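Local coordinates for arginyl-tRNA synthetase, putative (PDB 5JLD), which probably catalyses the ATP-dependent joining of L-arginine to tRNA(Arg), with release of AMP and diphosphate, at residues D287-S292 with T366-K371; E498-D503 with N563-L568; I51-K56 with Q67-F72. All blocks are in the same frame, centred on the assembly; numbering follows the deposited sequence.

Following the chain from its N terminus, contact 3 comes first: within the N-terminal domain it brings helices 49-57 and 66-75 together and closes a short loop of ten residues. Contact 1 closes a much longer loop in the catalytic domain, 73 residues holding both helices and strands, and joins helix 282-292 to the loop between helix 353-364 and strand 374-380. Contact 2, last in the chain, closes a largely helical loop of 59 residues within the anticodon-binding domain. The three loops follow in series, none nesting in or crossing another. Each stays within its own domain, and their centres lie about 45 to 60 Å apart.

Contact 1: residues D287-S292 with T366-K371; sequences DLLKES and TNWGDK
The indole of Trp368 extends toward helix 282-292 and meets Leu288 and Leu289 with the far end of its six-membered ring, while Thr366 OG1 lies 3.0 Å above the ring plane, on one face and offset toward the rim. Both leucines come in obliquely. Leu289 gives the nearest approach, CD2 standing 3.9 Å from Trp368 CH2, and its CG and CD1 also lie beside that carbon, so CG and both methyls gather round the CH2 corner of the ring. The two side chains cross at about a right angle. Leu288 adds its CB, 4.1 Å from Trp368 CZ2. Leu289 CG is anti to the carbonyl carbon (chi1 -75°), which turns the fork to the indole although the CB does not itself point there. CD2 also touches Thr366 CG2, at 4.3 Å. Tryptophan suits its place because its broad apolar ring can meet two leucines of one helix and helix 326-337 at once; the branched leucine brings two methyls to its corner.

Threonine suits its place because it works with both branches. Its methyl faces the leucine, while OG1 accepts a hydrogen bond from Trp368 N at 3.0 Å (156° at the hydrogen), an ST turn, and is also bonded to the carbonyl O of Ile363 at the end of the preceding helix. The loop is thereby fixed just where the indole leaves it.

Helix 326-337 completes the cluster: Val329 touches both Leu289 and Trp368, and the Tyr333 ring packs edge-to-face with the indole. Helix 282-292 belongs to the chain between strands 271-272 and 343-349, probably the connective insertion of the class I Rossmann fold; the tryptophan comes from the loop between helix 353-364 and outermost strand 374-380 of the parallel sheet.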
ATOM      1  N   ASP A 287     -17.783 -24.631 -16.522  1.00 46.44           N
ATOM      2  CA  ASP A 287     -18.694 -24.758 -17.654  1.00 41.87           C
ATOM      3  C   ASP A 287     -18.390 -23.607 -18.574  1.00 47.24           C
ATOM      4  O   ASP A 287     -18.179 -23.811 -19.780  1.00 50.89           O
ATOM      5  CB  ASP A 287     -20.160 -24.763 -17.210  1.00 47.41           C
ATOM      6  CG  ASP A 287     -20.598 -26.123 -16.675  1.00 56.03           C
ATOM      7  OD1 ASP A 287     -19.924 -27.126 -16.998  1.00 55.83           O
ATOM      8  OD2 ASP A 287     -21.597 -26.189 -15.922  1.00 58.44           O
ATOM      9  N   LEU A 288     -18.242 -22.419 -17.981  1.00 40.32           N
ATOM     10  CA  LEU A 288     -18.017 -21.230 -18.802  1.00 52.72           C
ATOM     11  C   LEU A 288     -16.734 -21.421 -19.595  1.00 55.49           C
ATOM     12  O   LEU A 288     -16.723 -21.259 -20.823  1.00 59.02           O
ATOM     13  CB  LEU A 288     -17.956 -19.959 -17.944  1.00 47.12           C
ATOM     14  CG  LEU A 288     -19.361 -19.506 -17.495  1.00 47.46           C
ATOM     15  CD1 LEU A 288     -19.270 -18.325 -16.541  1.00 44.72           C
ATOM     16  CD2 LEU A 288     -20.264 -19.165 -18.688  1.00 46.35           C
ATOM     17  N   LEU A 289     -15.679 -21.853 -18.902  1.00 52.63           N
ATOM     18  CA  LEU A 289     -14.391 -21.998 -19.555  1.00 46.79           C
ATOM     19  C   LEU A 289     -14.471 -23.056 -20.644  1.00 52.87           C
ATOM     20  O   LEU A 289     -13.902 -22.877 -21.719  1.00 51.65           O
ATOM     21  CB  LEU A 289     -13.311 -22.338 -18.540  1.00 48.06           C
ATOM     22  CG  LEU A 289     -12.950 -21.085 -17.739  1.00 50.84           C
ATOM     23  CD1 LEU A 289     -12.090 -21.435 -16.546  1.00 51.38           C
ATOM     24  CD2 LEU A 289     -12.251 -20.063 -18.650  1.00 50.71           C
ATOM     25  N   LYS A 290     -15.254 -24.109 -20.407  1.00 52.90           N
ATOM     26  CA  LYS A 290     -15.305 -25.178 -21.394  1.00 61.71           C
ATOM     27  C   LYS A 290     -15.968 -24.615 -22.642  1.00 60.90           C
ATOM     28  O   LYS A 290     -15.573 -24.940 -23.764  1.00 58.32           O
ATOM     29  CB  LYS A 290     -16.051 -26.409 -20.858  1.00 60.18           C
ATOM     30  CG  LYS A 290     -15.312 -27.120 -19.726  1.00 63.61           C
ATOM     31  CD  LYS A 290     -16.089 -28.326 -19.173  1.00 63.05           C
ATOM     32  CE  LYS A 290     -15.356 -28.966 -17.984  1.00 56.95           C
ATOM     33  NZ  LYS A 290     -15.946 -30.276 -17.547  1.00 54.41           N
ATOM     34  N   GLU A 291     -16.939 -23.726 -22.444  1.00 51.18           N
ATOM     35  CA  GLU A 291     -17.675 -23.201 -23.580  1.00 55.60           C
ATOM     36  C   GLU A 291     -16.826 -22.156 -24.313  1.00 59.55           C
ATOM     37  O   GLU A 291     -17.122 -21.827 -25.461  1.00 66.86           O
ATOM     38  CB  GLU A 291     -19.024 -22.610 -23.141  1.00 51.34           C
ATOM     39  N   SER A 292     -15.765 -21.659 -23.668  1.00 49.01           N
ATOM     40  CA  SER A 292     -14.922 -20.633 -24.299  1.00 51.75           C
ATOM     41  C   SER A 292     -13.848 -21.237 -25.208  1.00 61.00           C
ATOM     42  O   SER A 292     -13.215 -20.525 -26.000  1.00 59.23           O
ATOM     43  CB  SER A 292     -14.250 -19.766 -23.243  1.00 55.28           C
ATOM     44  OG  SER A 292     -13.345 -20.549 -22.486  1.00 65.35           O
ATOM     45  N   THR A 366     -11.101 -14.089 -21.546  1.00 51.55           N
ATOM     46  CA  THR A 366     -12.548 -14.285 -21.386  1.00 54.05           C
ATOM     47  C   THR A 366     -13.313 -12.990 -21.652  1.00 53.70           C
ATOM     48  O   THR A 366     -12.715 -11.953 -21.928  1.00 50.60           O
ATOM     49  CB  THR A 366     -12.914 -14.769 -19.971  1.00 51.96           C
ATOM     50  OG1 THR A 366     -12.880 -13.659 -19.057  1.00 48.77           O
ATOM     51  CG2 THR A 366     -11.950 -15.857 -19.507  1.00 54.17           C
ATOM     52  N   ASN A 367     -14.635 -13.052 -21.553  1.00 51.16           N
ATOM     53  CA  ASN A 367     -15.470 -11.856 -21.631  1.00 51.35           C
ATOM     54  C   ASN A 367     -15.914 -11.387 -20.236  1.00 49.05           C
ATOM     55  O   ASN A 367     -16.883 -10.662 -20.094  1.00 51.08           O
ATOM     56  CB  ASN A 367     -16.695 -12.121 -22.511  1.00 50.90           C
ATOM     57  CG  ASN A 367     -17.518 -13.349 -22.038  1.00 71.41           C
ATOM     58  OD1 ASN A 367     -16.979 -14.284 -21.430  1.00 68.05           O
ATOM     59  ND2 ASN A 367     -18.816 -13.350 -22.343  1.00 63.63           N
ATOM     60  N   TRP A 368     -15.193 -11.796 -19.201  1.00 54.01           N
ATOM     61  CA  TRP A 368     -15.666 -11.582 -17.838  1.00 53.05           C
ATOM     62  C   TRP A 368     -15.459 -10.150 -17.361  1.00 50.23           C
ATOM     63  O   TRP A 368     -14.326  -9.659 -17.307  1.00 46.26           O
ATOM     64  CB  TRP A 368     -14.975 -12.546 -16.880  1.00 49.93           C
ATOM     65  CG  TRP A 368     -15.245 -13.980 -17.190  1.00 46.45           C
ATOM     66  CD1 TRP A 368     -16.182 -14.475 -18.063  1.00 47.56           C
ATOM     67  CD2 TRP A 368     -14.583 -15.112 -16.628  1.00 45.59           C
ATOM     68  NE1 TRP A 368     -16.142 -15.854 -18.070  1.00 48.75           N
ATOM     69  CE2 TRP A 368     -15.170 -16.268 -17.198  1.00 51.79           C
ATOM     70  CE3 TRP A 368     -13.550 -15.267 -15.697  1.00 42.68           C
ATOM     71  CZ2 TRP A 368     -14.754 -17.559 -16.867  1.00 47.01           C
ATOM     72  CZ3 TRP A 368     -13.144 -16.563 -15.368  1.00 43.47           C
ATOM     73  CH2 TRP A 368     -13.743 -17.681 -15.954  1.00 43.94           C
ATOM     74  N   GLY A 369     -16.568  -9.507 -17.010  1.00 44.13           N
ATOM     75  CA  GLY A 369     -16.576  -8.176 -16.448  1.00 48.77           C
ATOM     76  C   GLY A 369     -15.884  -7.144 -17.317  1.00 51.85           C
ATOM     77  O   GLY A 369     -15.855  -7.251 -18.541  1.00 48.75           O
ATOM     78  N   ASP A 370     -15.341  -6.137 -16.647  1.00 44.33           N
ATOM     79  CA  ASP A 370     -14.635  -5.017 -17.265  1.00 48.49           C
ATOM     80  C   ASP A 370     -13.352  -5.477 -17.955  1.00 45.65           C
ATOM     81  O   ASP A 370     -12.390  -5.852 -17.275  1.00 45.51           O
ATOM     82  CB  ASP A 370     -14.326  -3.975 -16.179  1.00 53.62           C
ATOM     83  CG  ASP A 370     -13.547  -2.775 -16.698  1.00 62.32           C
ATOM     84  OD1 ASP A 370     -13.430  -2.610 -17.933  1.00 60.84           O
ATOM     85  OD2 ASP A 370     -13.082  -1.977 -15.849  1.00 63.00           O
ATOM     86  N   LYS A 371     -13.327  -5.442 -19.288  1.00 46.76           N
ATOM     87  CA  LYS A 371     -12.153  -5.885 -20.047  1.00 51.31           C
ATOM     88  C   LYS A 371     -10.892  -5.067 -19.719  1.00 54.86           C
ATOM     89  O   LYS A 371      -9.769  -5.553 -19.877  1.00 51.00           O
ATOM     90  CB  LYS A 371     -12.425  -5.827 -21.551  1.00 54.95           C
ATOM     91  CG  LYS A 371     -12.696  -4.421 -22.080  1.00 64.74           C
ATOM     92  CD  LYS A 371     -13.215  -4.451 -23.517  1.00 72.56           C
ATOM     93  CE  LYS A 371     -13.508  -3.047 -24.046  1.00 76.00           C
ATOM     94  NZ  LYS A 371     -12.271  -2.252 -24.281  1.00 81.99           N
TER

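Contact 2: residues E498-D503 with N563-L568; sequences EDISKD and NEKSRL
Apolar contact dominates between Ile500 and the N-terminal end of helix 564-584, where Lys565 and Leu568 lie three residues apart and face the same way. Ile500 CD1 does most of the touching: it stands 3.9 Å from Leu568 CD2 and 4.0 Å from Lys565 CB. CG2, the other branch, reaches the same Lys565 CB at 4.1 Å, so both branches of the isoleucine press on the root of the lysine from one side. With CG1 anti to the carbonyl carbon (chi1 -50°), the side chain carries CD1 onto the helix; the Ile500 and Leu568 side chains cross at about a right angle. CD1 also rests 3.8 Å from Lys565 O, a van der Waals contact with the helix backbone.

Polar bonds lie around this patch. Ser566 OG binds Ser506 N and Asn563 ND2 binds Ser506 O, tying the helix start to the loop that follows Asp503. On the loop's own side, Asp503 forms a salt bridge with Lys107 and Lys502 NZ bonds to Phe110 O, linking this part of the anticodon-binding domain to helix 99-108 and to the short strand 110-111.

Lysine fits here because its CB packs against isoleucine while its extended chain can carry the ammonium away from the apolar patch. The contact itself therefore rests on shape and hydrophobic cover, with directional polar bonds left to its neighbours.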
ATOM      1  N   GLU A 498      -5.589  29.104  15.320  1.00 90.72           N
ATOM      2  CA  GLU A 498      -6.847  29.327  14.617  1.00 95.68           C
ATOM      3  C   GLU A 498      -7.245  30.802  14.585  1.00 89.25           C
ATOM      4  O   GLU A 498      -8.341  31.147  14.147  1.00 89.03           O
ATOM      5  CB  GLU A 498      -7.960  28.492  15.260  1.00109.75           C
ATOM      6  CG  GLU A 498      -7.751  28.219  16.745  1.00125.93           C
ATOM      7  CD  GLU A 498      -8.562  27.033  17.241  1.00141.11           C
ATOM      8  OE1 GLU A 498      -9.627  26.746  16.651  1.00144.42           O
ATOM      9  OE2 GLU A 498      -8.133  26.384  18.219  1.00147.10           O
ATOM     10  N   ASP A 499      -6.356  31.671  15.056  1.00 83.10           N
ATOM     11  CA  ASP A 499      -6.568  33.111  14.932  1.00 79.25           C
ATOM     12  C   ASP A 499      -5.852  33.619  13.685  1.00 77.05           C
ATOM     13  O   ASP A 499      -6.093  34.733  13.212  1.00 77.31           O
ATOM     14  CB  ASP A 499      -6.073  33.841  16.177  1.00 82.28           C
ATOM     15  CG  ASP A 499      -6.877  33.486  17.411  1.00 90.12           C
ATOM     16  OD1 ASP A 499      -7.566  32.439  17.389  1.00 92.26           O
ATOM     17  OD2 ASP A 499      -6.828  34.253  18.393  1.00 92.21           O
ATOM     18  N   ILE A 500      -4.984  32.768  13.149  1.00 74.53           N
ATOM     19  CA  ILE A 500      -4.135  33.108  12.018  1.00 72.66           C
ATOM     20  C   ILE A 500      -4.814  32.854  10.678  1.00 69.97           C
ATOM     21  O   ILE A 500      -5.277  31.746  10.412  1.00 69.82           O
ATOM     22  CB  ILE A 500      -2.826  32.291  12.053  1.00 70.04           C
ATOM     23  CG1 ILE A 500      -2.172  32.366  13.432  1.00 67.38           C
ATOM     24  CG2 ILE A 500      -1.888  32.723  10.945  1.00 67.62           C
ATOM     25  CD1 ILE A 500      -0.941  31.502  13.553  1.00 63.45           C
ATOM     26  N   SER A 501      -4.843  33.868   9.821  1.00 68.82           N
ATOM     27  CA  SER A 501      -5.342  33.690   8.463  1.00 73.01           C
ATOM     28  C   SER A 501      -4.258  33.105   7.555  1.00 68.87           C
ATOM     29  O   SER A 501      -3.060  33.322   7.783  1.00 66.19           O
ATOM     30  CB  SER A 501      -5.839  35.022   7.896  1.00 75.51           C
ATOM     31  OG  SER A 501      -4.773  35.769   7.349  1.00 69.74           O
ATOM     32  N   LYS A 502      -4.687  32.376   6.524  1.00 65.19           N
ATOM     33  CA  LYS A 502      -3.772  31.768   5.553  1.00 61.61           C
ATOM     34  C   LYS A 502      -2.790  32.764   4.933  1.00 73.33           C
ATOM     35  O   LYS A 502      -1.685  32.389   4.533  1.00 73.67           O
ATOM     36  CB  LYS A 502      -4.552  31.091   4.420  1.00 64.59           C
ATOM     37  CG  LYS A 502      -6.040  30.935   4.670  1.00 75.68           C
ATOM     38  CD  LYS A 502      -6.750  30.297   3.482  1.00 78.66           C
ATOM     39  CE  LYS A 502      -8.263  30.279   3.703  1.00 85.11           C
ATOM     40  NZ  LYS A 502      -8.992  29.402   2.740  1.00 85.18           N
ATOM     41  N   ASP A 503      -3.182  34.033   4.848  1.00 68.45           N
ATOM     42  CA  ASP A 503      -2.369  35.005   4.139  1.00 63.53           C
ATOM     43  C   ASP A 503      -1.154  35.469   4.956  1.00 74.01           C
ATOM     44  O   ASP A 503      -0.421  36.375   4.537  1.00 67.51           O
ATOM     45  CB  ASP A 503      -3.218  36.207   3.722  1.00 71.05           C
ATOM     46  CG  ASP A 503      -4.085  35.918   2.500  1.00 69.92           C
ATOM     47  OD1 ASP A 503      -3.653  35.132   1.626  1.00 65.27           O
ATOM     48  OD2 ASP A 503      -5.189  36.497   2.407  1.00 68.27           O
ATOM     49  N   ASN A 563       7.816  36.959  11.197  1.00 47.14           N
ATOM     50  CA  ASN A 563       7.124  35.982  10.378  1.00 45.86           C
ATOM     51  C   ASN A 563       6.704  34.734  11.179  1.00 47.20           C
ATOM     52  O   ASN A 563       6.445  33.658  10.616  1.00 50.47           O
ATOM     53  CB  ASN A 563       7.993  35.586   9.191  1.00 44.80           C
ATOM     54  CG  ASN A 563       7.169  35.125   8.007  1.00 56.24           C
ATOM     55  OD1 ASN A 563       6.133  35.712   7.710  1.00 50.79           O
ATOM     56  ND2 ASN A 563       7.603  34.052   7.350  1.00 56.97           N
ATOM     57  N   GLU A 564       6.625  34.909  12.494  1.00 46.81           N
ATOM     58  CA  GLU A 564       6.250  33.858  13.439  1.00 54.60           C
ATOM     59  C   GLU A 564       4.930  33.150  13.091  1.00 57.36           C
ATOM     60  O   GLU A 564       4.874  31.908  13.034  1.00 54.17           O
ATOM     61  CB  GLU A 564       6.179  34.467  14.849  1.00 52.59           C
ATOM     62  CG  GLU A 564       5.235  33.797  15.810  1.00 63.19           C
ATOM     63  CD  GLU A 564       5.398  34.321  17.223  1.00 76.26           C
ATOM     64  OE1 GLU A 564       5.632  35.535  17.386  1.00 71.21           O
ATOM     65  OE2 GLU A 564       5.299  33.512  18.173  1.00 87.11           O
ATOM     66  N   LYS A 565       3.876  33.930  12.846  1.00 58.17           N
ATOM     67  CA  LYS A 565       2.570  33.342  12.529  1.00 55.76           C
ATOM     68  C   LYS A 565       2.625  32.423  11.293  1.00 54.19           C
ATOM     69  O   LYS A 565       2.141  31.286  11.336  1.00 57.99           O
ATOM     70  CB  LYS A 565       1.532  34.443  12.353  1.00 49.86           C
ATOM     71  CG  LYS A 565       1.166  35.135  13.677  1.00 53.12           C
ATOM     72  CD  LYS A 565       0.190  36.280  13.464  1.00 56.72           C
ATOM     73  CE  LYS A 565      -0.401  36.761  14.776  1.00 70.01           C
ATOM     74  NZ  LYS A 565      -1.544  37.706  14.573  1.00 78.02           N
ATOM     75  N   SER A 566       3.245  32.891  10.213  1.00 55.43           N
ATOM     76  CA  SER A 566       3.463  32.053   9.029  1.00 52.51           C
ATOM     77  C   SER A 566       4.208  30.756   9.365  1.00 49.45           C
ATOM     78  O   SER A 566       3.825  29.680   8.898  1.00 44.84           O
ATOM     79  CB  SER A 566       4.238  32.810   7.952  1.00 53.35           C
ATOM     80  OG  SER A 566       4.494  31.967   6.840  1.00 52.93           O
ATOM     81  N   ARG A 567       5.253  30.846  10.186  1.00 42.66           N
ATOM     82  CA  ARG A 567       5.960  29.631  10.605  1.00 45.16           C
ATOM     83  C   ARG A 567       5.029  28.662  11.350  1.00 48.36           C
ATOM     84  O   ARG A 567       5.087  27.464  11.136  1.00 49.54           O
ATOM     85  CB  ARG A 567       7.169  29.965  11.474  1.00 45.46           C
ATOM     86  CG  ARG A 567       8.297  30.637  10.679  1.00 58.02           C
ATOM     87  CD  ARG A 567       9.641  30.559  11.373  1.00 43.79           C
ATOM     88  NE  ARG A 567       9.730  31.434  12.539  1.00 47.45           N
ATOM     89  CZ  ARG A 567       9.909  32.757  12.506  1.00 47.47           C
ATOM     90  NH1 ARG A 567       9.995  33.419  11.350  1.00 46.37           N
ATOM     91  NH2 ARG A 567       9.984  33.426  13.646  1.00 50.38           N
ATOM     92  N   LEU A 568       4.179  29.194  12.221  1.00 52.18           N
ATOM     93  CA  LEU A 568       3.244  28.369  12.971  1.00 55.29           C
ATOM     94  C   LEU A 568       2.274  27.663  12.025  1.00 56.59           C
ATOM     95  O   LEU A 568       1.958  26.482  12.194  1.00 51.78           O
ATOM     96  CB  LEU A 568       2.477  29.217  13.982  1.00 58.92           C
ATOM     97  CG  LEU A 568       2.035  28.458  15.231  1.00 67.38           C
ATOM     98  CD1 LEU A 568       3.258  28.044  16.052  1.00 65.02           C
ATOM     99  CD2 LEU A 568       1.078  29.308  16.061  1.00 71.06           C
TER

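Contact 3: residues I51-K56 with Q67-F72; sequences INIYKK and QKISEF
Ile69 of helix 66-75 points its CD1 methyl at Ile53 and Tyr54 of helix 49-57, pairing two consecutive helices joined by a loop in the N-terminal domain of arginyl-tRNA synthetases, where strand 45-47 of the antiparallel sheet leads into helix 49-57. The three side chains are set quite differently. Tyr54 and Ile69 cross at about a right angle: the methyl arrives where the tyrosine leaves its helix, 3.6 Å from Tyr54 CA and 3.7 Å from Tyr54 CB. It also lies at the edge of the ring, in its plane, 4.0 Å from Tyr54 CD1, so this is an edge contact and no stack. Having CG anti to the backbone N (chi1 179°), the tyrosine swings its ring past the methyl, and the partly exposed residue can lend its inner carbons to the packing. Ile53 approaches Ile69 at a slant, with its CG2 branch 4.1 Å from the same CD1.

Isoleucine suits the place of Ile69 because its CG1-CD1 branch reaches across to the neighbouring helix while CG2 stays near its own backbone. Within these two segments the nearest CA atoms are those of Tyr54 and Ile69, 7.0 Å apart. Ala50, one turn before Tyr54, and Tyr63 of the connecting loop also touch Ile69, while Ile53 also touches Glu31 of a loop.

Beside Ile69 the helix accommodates a small polar residue: Ser70 OG turns back to donate to Gln67 O at 2.8 Å, reaching that carbonyl from the same face as Glu71 N.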
ATOM      1  N   ILE A  51      17.234  14.850 -24.686  1.00 53.44           N
ATOM      2  CA  ILE A  51      18.347  13.933 -24.913  1.00 52.26           C
ATOM      3  C   ILE A  51      17.902  12.829 -25.879  1.00 46.17           C
ATOM      4  O   ILE A  51      18.575  12.542 -26.873  1.00 51.63           O
ATOM      5  CB  ILE A  51      18.866  13.367 -23.582  1.00 53.73           C
ATOM      6  CG1 ILE A  51      19.433  14.525 -22.748  1.00 61.07           C
ATOM      7  CG2 ILE A  51      19.936  12.288 -23.817  1.00 44.82           C
ATOM      8  CD1 ILE A  51      19.829  14.166 -21.332  1.00 57.46           C
ATOM      9  N   ASN A  52      16.729  12.274 -25.631  1.00 44.43           N
ATOM     10  CA  ASN A  52      16.182  11.261 -26.533  1.00 53.64           C
ATOM     11  C   ASN A  52      15.812  11.813 -27.916  1.00 60.68           C
ATOM     12  O   ASN A  52      16.017  11.144 -28.937  1.00 61.25           O
ATOM     13  CB  ASN A  52      14.983  10.588 -25.877  1.00 57.20           C
ATOM     14  CG  ASN A  52      15.409   9.569 -24.830  1.00 71.68           C
ATOM     15  OD1 ASN A  52      16.608   9.387 -24.578  1.00 63.94           O
ATOM     16  ND2 ASN A  52      14.437   8.907 -24.208  1.00 81.01           N
ATOM     17  N   ILE A  53      15.304  13.041 -27.960  1.00 58.31           N
ATOM     18  CA  ILE A  53      14.984  13.652 -29.244  1.00 45.04           C
ATOM     19  C   ILE A  53      16.262  13.869 -30.041  1.00 51.09           C
ATOM     20  O   ILE A  53      16.276  13.681 -31.255  1.00 59.03           O
ATOM     21  CB  ILE A  53      14.226  14.979 -29.072  1.00 44.90           C
ATOM     22  CG1 ILE A  53      12.858  14.716 -28.436  1.00 50.95           C
ATOM     23  CG2 ILE A  53      14.029  15.660 -30.417  1.00 44.01           C
ATOM     24  CD1 ILE A  53      12.082  15.961 -28.080  1.00 51.71           C
ATOM     25  N   TYR A  54      17.340  14.252 -29.356  1.00 51.79           N
ATOM     26  CA  TYR A  54      18.625  14.471 -30.023  1.00 54.11           C
ATOM     27  C   TYR A  54      19.195  13.155 -30.518  1.00 51.40           C
ATOM     28  O   TYR A  54      19.751  13.089 -31.602  1.00 49.78           O
ATOM     29  CB  TYR A  54      19.636  15.156 -29.094  1.00 54.72           C
ATOM     30  CG  TYR A  54      20.993  15.396 -29.735  1.00 54.48           C
ATOM     31  CD1 TYR A  54      21.142  16.297 -30.776  1.00 59.29           C
ATOM     32  CD2 TYR A  54      22.124  14.723 -29.292  1.00 52.05           C
ATOM     33  CE1 TYR A  54      22.376  16.520 -31.363  1.00 62.49           C
ATOM     34  CE2 TYR A  54      23.365  14.940 -29.871  1.00 59.96           C
ATOM     35  CZ  TYR A  54      23.483  15.834 -30.907  1.00 62.04           C
ATOM     36  OH  TYR A  54      24.713  16.059 -31.485  1.00 65.67           O
ATOM     37  N   LYS A  55      19.049  12.098 -29.730  1.00 59.24           N
ATOM     38  CA  LYS A  55      19.573  10.810 -30.162  1.00 72.11           C
ATOM     39  C   LYS A  55      18.802  10.287 -31.378  1.00 69.42           C
ATOM     40  O   LYS A  55      19.413   9.850 -32.349  1.00 66.63           O
ATOM     41  CB  LYS A  55      19.551   9.806 -29.004  1.00 79.78           C
ATOM     42  CG  LYS A  55      20.559  10.172 -27.910  1.00 88.26           C
ATOM     43  CD  LYS A  55      20.768   9.073 -26.874  1.00 94.70           C
ATOM     44  CE  LYS A  55      19.519   8.803 -26.043  1.00 93.53           C
ATOM     45  NZ  LYS A  55      19.764   7.809 -24.949  1.00 84.02           N
ATOM     46  N   LYS A  56      17.474  10.372 -31.349  1.00 69.03           N
ATOM     47  CA  LYS A  56      16.659   9.894 -32.475  1.00 69.47           C
ATOM     48  C   LYS A  56      16.794  10.736 -33.751  1.00 75.91           C
ATOM     49  O   LYS A  56      17.084  10.210 -34.828  1.00 81.91           O
ATOM     50  CB  LYS A  56      15.185   9.845 -32.085  1.00 62.50           C
ATOM     51  CG  LYS A  56      14.818   8.737 -31.117  1.00 62.80           C
ATOM     52  CD  LYS A  56      13.303   8.589 -31.006  1.00 70.12           C
ATOM     53  CE  LYS A  56      12.689   8.145 -32.327  1.00 70.38           C
ATOM     54  NZ  LYS A  56      11.241   7.808 -32.173  1.00 64.03           N
ATOM     55  N   GLN A  67      21.837  20.130 -26.015  1.00 45.55           N
ATOM     56  CA  GLN A  67      21.537  21.355 -25.275  1.00 47.87           C
ATOM     57  C   GLN A  67      20.766  22.357 -26.133  1.00 43.23           C
ATOM     58  O   GLN A  67      19.888  23.048 -25.636  1.00 44.39           O
ATOM     59  CB  GLN A  67      22.814  22.010 -24.714  1.00 43.62           C
ATOM     60  CG  GLN A  67      22.483  23.168 -23.755  1.00 48.60           C
ATOM     61  CD  GLN A  67      23.631  23.592 -22.860  1.00 47.45           C
ATOM     62  OE1 GLN A  67      24.802  23.406 -23.188  1.00 46.79           O
ATOM     63  NE2 GLN A  67      23.290  24.141 -21.696  1.00 42.76           N
ATOM     64  N   LYS A  68      21.077  22.435 -27.420  1.00 44.34           N
ATOM     65  CA  LYS A  68      20.321  23.340 -28.277  1.00 51.65           C
ATOM     66  C   LYS A  68      18.851  22.946 -28.397  1.00 47.55           C
ATOM     67  O   LYS A  68      17.960  23.802 -28.389  1.00 50.89           O
ATOM     68  CB  LYS A  68      20.959  23.433 -29.652  1.00 58.38           C
ATOM     69  CG  LYS A  68      22.431  23.792 -29.596  1.00 64.20           C
ATOM     70  CD  LYS A  68      22.773  24.664 -30.766  1.00 71.09           C
ATOM     71  CE  LYS A  68      22.552  23.922 -32.068  1.00 74.42           C
ATOM     72  NZ  LYS A  68      23.379  24.503 -33.145  1.00 85.19           N
ATOM     73  N   ILE A  69      18.596  21.649 -28.464  1.00 46.32           N
ATOM     74  CA  ILE A  69      17.226  21.162 -28.470  1.00 42.55           C
ATOM     75  C   ILE A  69      16.547  21.557 -27.162  1.00 44.00           C
ATOM     76  O   ILE A  69      15.422  22.083 -27.162  1.00 45.56           O
ATOM     77  CB  ILE A  69      17.184  19.640 -28.688  1.00 45.92           C
ATOM     78  CG1 ILE A  69      17.740  19.313 -30.084  1.00 53.48           C
ATOM     79  CG2 ILE A  69      15.764  19.068 -28.477  1.00 41.30           C
ATOM     80  CD1 ILE A  69      17.498  17.862 -30.529  1.00 56.47           C
ATOM     81  N   SER A  70      17.239  21.363 -26.045  1.00 45.17           N
ATOM     82  CA  SER A  70      16.602  21.698 -24.776  1.00 47.75           C
ATOM     83  C   SER A  70      16.306  23.199 -24.706  1.00 42.97           C
ATOM     84  O   SER A  70      15.292  23.603 -24.145  1.00 44.53           O
ATOM     85  CB  SER A  70      17.461  21.254 -23.592  1.00 46.53           C
ATOM     86  OG  SER A  70      18.549  22.107 -23.389  1.00 50.57           O
ATOM     87  N   GLU A  71      17.169  24.009 -25.315  1.00 41.81           N
ATOM     88  CA  GLU A  71      16.966  25.456 -25.361  1.00 47.36           C
ATOM     89  C   GLU A  71      15.754  25.849 -26.226  1.00 49.32           C
ATOM     90  O   GLU A  71      15.001  26.760 -25.888  1.00 45.60           O
ATOM     91  CB  GLU A  71      18.237  26.139 -25.879  1.00 46.37           C
ATOM     92  CG  GLU A  71      18.665  27.308 -25.043  1.00 59.25           C
ATOM     93  CD  GLU A  71      19.081  26.908 -23.645  1.00 64.41           C
ATOM     94  OE1 GLU A  71      20.001  26.081 -23.520  1.00 77.07           O
ATOM     95  OE2 GLU A  71      18.510  27.439 -22.670  1.00 64.69           O
ATOM     96  N   PHE A  72      15.571  25.169 -27.352  1.00 46.05           N
ATOM     97  CA  PHE A  72      14.355  25.364 -28.144  1.00 56.00           C
ATOM     98  C   PHE A  72      13.090  25.029 -27.295  1.00 52.61           C
ATOM     99  O   PHE A  72      12.129  25.843 -27.191  1.00 49.85           O
ATOM    100  CB  PHE A  72      14.448  24.508 -29.414  1.00 57.20           C
ATOM    101  CG  PHE A  72      13.386  24.793 -30.438  1.00 51.21           C
ATOM    102  CD1 PHE A  72      12.981  26.091 -30.706  1.00 44.09           C
ATOM    103  CD2 PHE A  72      12.816  23.749 -31.160  1.00 46.98           C
ATOM    104  CE1 PHE A  72      12.011  26.343 -31.666  1.00 50.78           C
ATOM    105  CE2 PHE A  72      11.846  23.990 -32.114  1.00 48.36           C
ATOM    106  CZ  PHE A  72      11.437  25.287 -32.368  1.00 47.98           C
TER